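Local coordinates for hypothetical protein VC0714 (Vibrio cholerae O1 biovar eltor str. N16961, PDB 1U9D) that is of unknown function but has a DUF1904 domain, a family grouped with the macrophage migration inhibitory factor (MIF) clan, at residues N38-L43 and A86-D91. Sequence-based numbering, arbitrary orientation.
Sequences NELSSL and AQVITD
V88 fits between E39, L40 and L43 of the facing helix. Its CB points toward that helix. With chi1 at 169°, CG1 sits beside the carbonyl carbon and CG2 beside the backbone N, so the two methyls face the other helix at different places. CG1 marks the tight part of the contact, packed between the chain of E39 and the buried L40. V88 CG1 lies 4.0 Å from L40 CD2. E39 comes from the opposite direction, with CG anti to the backbone N (chi1 -157°) and the chain extended beyond it. This chain crosses in front of V88 CG1, with E39 CG 3.8 Å away. The carboxylate then lays its flat face against the methyls. E39 OE1 is 3.4 Å from V88 CG1, and E39 OE2 is 3.9 Å from V88 CG2.

The loose part is at CG2, which meets the partly exposed L43 less closely, V88 CG2 to L43 CD2 being 4.1 Å. No hydrogen bond links the two segments. The exposed D91 touches nothing in 38-43. E39 OE2 and D91 OD2 stand 6.9 Å apart, and their like charges may disfavour a closer approach. D91 instead takes a weak hydrogen bond from Q87 within its own helix.

The segment axes are nearly antiparallel, at 164°, and approach to 10.5 Å. Helices 26-44 and 79-97 thus pack side by side against the four-stranded mixed sheet, consistent with the alpha/beta layout of the MIF clan. L36 extends the apolar seam against V88 and I89, while L40 and L43 continue it onto I85. On the inner side, I89 packs on V105 and A86 on F107, which seats helix 79-97 against strand 104-109.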
ATOM      1  N   ASN A  38       1.439  16.604   1.471  1.00 20.55           N
ATOM      2  CA  ASN A  38       2.507  15.939   2.192  1.00 21.32           C
ATOM      3  C   ASN A  38       1.962  14.822   3.078  1.00 21.11           C
ATOM      4  O   ASN A  38       2.413  13.677   2.994  1.00 20.86           O
ATOM      5  CB  ASN A  38       3.280  16.930   3.064  1.00 21.99           C
ATOM      6  CG  ASN A  38       4.184  17.844   2.268  1.00 24.45           C
ATOM      7  OD1 ASN A  38       4.572  17.550   1.145  1.00 26.36           O
ATOM      8  ND2 ASN A  38       4.529  18.973   2.871  1.00 27.44           N
ATOM      9  N   GLU A  39       0.971  15.147   3.898  1.00 21.42           N
ATOM     10  CA  GLU A  39       0.414  14.172   4.836  1.00 22.47           C
ATOM     11  C   GLU A  39      -0.369  13.033   4.172  1.00 22.28           C
ATOM     12  O   GLU A  39      -0.186  11.863   4.541  1.00 21.87           O
ATOM     13  CB  GLU A  39      -0.410  14.844   5.945  1.00 23.79           C
ATOM     14  CG  GLU A  39      -0.504  13.947   7.172  1.00 28.63           C
ATOM     15  CD  GLU A  39      -1.105  14.589   8.416  1.00 36.10           C
ATOM     16  OE1 GLU A  39      -1.511  15.770   8.379  1.00 40.26           O
ATOM     17  OE2 GLU A  39      -1.178  13.882   9.454  1.00 38.98           O
ATOM     18  N   LEU A  40      -1.209  13.342   3.187  1.00 21.22           N
ATOM     19  CA  LEU A  40      -1.994  12.296   2.507  1.00 21.42           C
ATOM     20  C   LEU A  40      -1.151  11.364   1.648  1.00 22.41           C
ATOM     21  O   LEU A  40      -1.393  10.162   1.612  1.00 22.78           O
ATOM     22  CB  LEU A  40      -3.109  12.909   1.668  1.00 20.71           C
ATOM     23  CG  LEU A  40      -4.160  13.663   2.476  1.00 22.21           C
ATOM     24  CD1 LEU A  40      -5.181  14.318   1.545  1.00 22.44           C
ATOM     25  CD2 LEU A  40      -4.862  12.735   3.455  1.00 24.45           C
ATOM     26  N   SER A  41      -0.151  11.892   0.960  1.00 23.57           N
ATOM     27  CA  SER A  41       0.639  11.033   0.083  1.00 24.37           C
ATOM     28  C   SER A  41       1.462  10.042   0.917  1.00 25.51           C
ATOM     29  O   SER A  41       1.607   8.885   0.529  1.00 25.16           O
ATOM     30  CB  SER A  41       1.493  11.838  -0.895  1.00 24.45           C
ATOM     31  OG  SER A  41       2.373  12.693  -0.226  1.00 25.81           O
ATOM     32  N   SER A  42       1.956  10.497   2.070  1.00 26.40           N
ATOM     33  CA  SER A  42       2.632   9.636   3.042  1.00 27.87           C
ATOM     34  C   SER A  42       1.695   8.594   3.626  1.00 28.13           C
ATOM     35  O   SER A  42       1.999   7.393   3.653  1.00 29.03           O
ATOM     36  CB  SER A  42       3.164  10.465   4.211  1.00 28.13           C
ATOM     37  OG  SER A  42       4.158  11.364   3.788  1.00 32.14           O
ATOM     38  N   LEU A  43       0.557   9.065   4.113  1.00 27.64           N
ATOM     39  CA  LEU A  43      -0.420   8.193   4.734  1.00 27.72           C
ATOM     40  C   LEU A  43      -0.880   7.070   3.813  1.00 27.60           C
ATOM     41  O   LEU A  43      -0.993   5.944   4.248  1.00 26.64           O
ATOM     42  CB  LEU A  43      -1.625   8.989   5.179  1.00 28.41           C
ATOM     43  CG  LEU A  43      -2.679   8.143   5.872  1.00 29.90           C
ATOM     44  CD1 LEU A  43      -2.187   7.762   7.274  1.00 31.04           C
ATOM     45  CD2 LEU A  43      -3.994   8.869   5.903  1.00 32.61           C
ATOM     46  N   ALA A  86     -10.242  11.200   6.704  1.00 18.08           N
ATOM     47  CA  ALA A  86     -11.140  12.187   7.230  1.00 18.85           C
ATOM     48  C   ALA A  86     -10.503  12.857   8.437  1.00 20.01           C
ATOM     49  O   ALA A  86     -10.593  14.061   8.603  1.00 19.47           O
ATOM     50  CB  ALA A  86     -12.454  11.544   7.613  1.00 18.51           C
ATOM     51  N   GLN A  87      -9.860  12.077   9.283  1.00 22.12           N
ATOM     52  CA  GLN A  87      -9.226  12.657  10.474  1.00 23.83           C
ATOM     53  C   GLN A  87      -8.050  13.592  10.136  1.00 23.55           C
ATOM     54  O   GLN A  87      -7.939  14.664  10.729  1.00 23.69           O
ATOM     55  CB  GLN A  87      -8.831  11.575  11.470  1.00 25.39           C
ATOM     56  CG  GLN A  87      -8.608  12.069  12.916  1.00 30.24           C
ATOM     57  CD  GLN A  87      -9.865  12.690  13.538  1.00 35.83           C
ATOM     58  OE1 GLN A  87     -10.804  11.969  13.896  1.00 39.69           O
ATOM     59  NE2 GLN A  87      -9.892  14.030  13.643  1.00 38.58           N
ATOM     60  N   VAL A  88      -7.229  13.234   9.154  1.00 23.27           N
ATOM     61  CA  VAL A  88      -6.117  14.098   8.708  1.00 23.27           C
ATOM     62  C   VAL A  88      -6.596  15.451   8.159  1.00 22.08           C
ATOM     63  O   VAL A  88      -6.109  16.516   8.549  1.00 22.88           O
ATOM     64  CB  VAL A  88      -5.259  13.410   7.631  1.00 23.74           C
ATOM     65  CG1 VAL A  88      -4.274  14.425   6.983  1.00 24.31           C
ATOM     66  CG2 VAL A  88      -4.525  12.216   8.216  1.00 23.97           C
ATOM     67  N   ILE A  89      -7.586  15.407   7.274  1.00 21.25           N
ATOM     68  CA  ILE A  89      -8.128  16.603   6.659  1.00 20.83           C
ATOM     69  C   ILE A  89      -8.718  17.486   7.745  1.00 20.92           C
ATOM     70  O   ILE A  89      -8.528  18.677   7.749  1.00 20.30           O
ATOM     71  CB  ILE A  89      -9.211  16.241   5.611  1.00 20.72           C
ATOM     72  CG1 ILE A  89      -8.577  15.574   4.392  1.00 19.96           C
ATOM     73  CG2 ILE A  89      -9.945  17.473   5.152  1.00 20.98           C
ATOM     74  CD1 ILE A  89      -9.603  14.976   3.381  1.00 21.13           C
ATOM     75  N   THR A  90      -9.446  16.883   8.674  1.00 21.34           N
ATOM     76  CA  THR A  90     -10.108  17.639   9.709  1.00 22.46           C
ATOM     77  C   THR A  90      -9.120  18.353  10.606  1.00 23.48           C
ATOM     78  O   THR A  90      -9.265  19.555  10.869  1.00 24.36           O
ATOM     79  CB  THR A  90     -11.012  16.700  10.506  1.00 23.16           C
ATOM     80  OG1 THR A  90     -12.011  16.178   9.614  1.00 23.13           O
ATOM     81  CG2 THR A  90     -11.787  17.460  11.549  1.00 23.96           C
ATOM     82  N   ASP A  91      -8.095  17.624  11.011  1.00 24.90           N
ATOM     83  CA  ASP A  91      -7.030  18.136  11.861  1.00 26.60           C
ATOM     84  C   ASP A  91      -6.238  19.276  11.222  1.00 26.31           C
ATOM     85  O   ASP A  91      -5.995  20.298  11.865  1.00 26.72           O
ATOM     86  CB  ASP A  91      -6.129  16.975  12.311  1.00 27.12           C
ATOM     87  CG  ASP A  91      -6.763  16.154  13.442  1.00 33.24           C
ATOM     88  OD1 ASP A  91      -7.772  16.629  14.028  1.00 40.63           O
ATOM     89  OD2 ASP A  91      -6.340  15.030  13.822  1.00 40.23           O
TER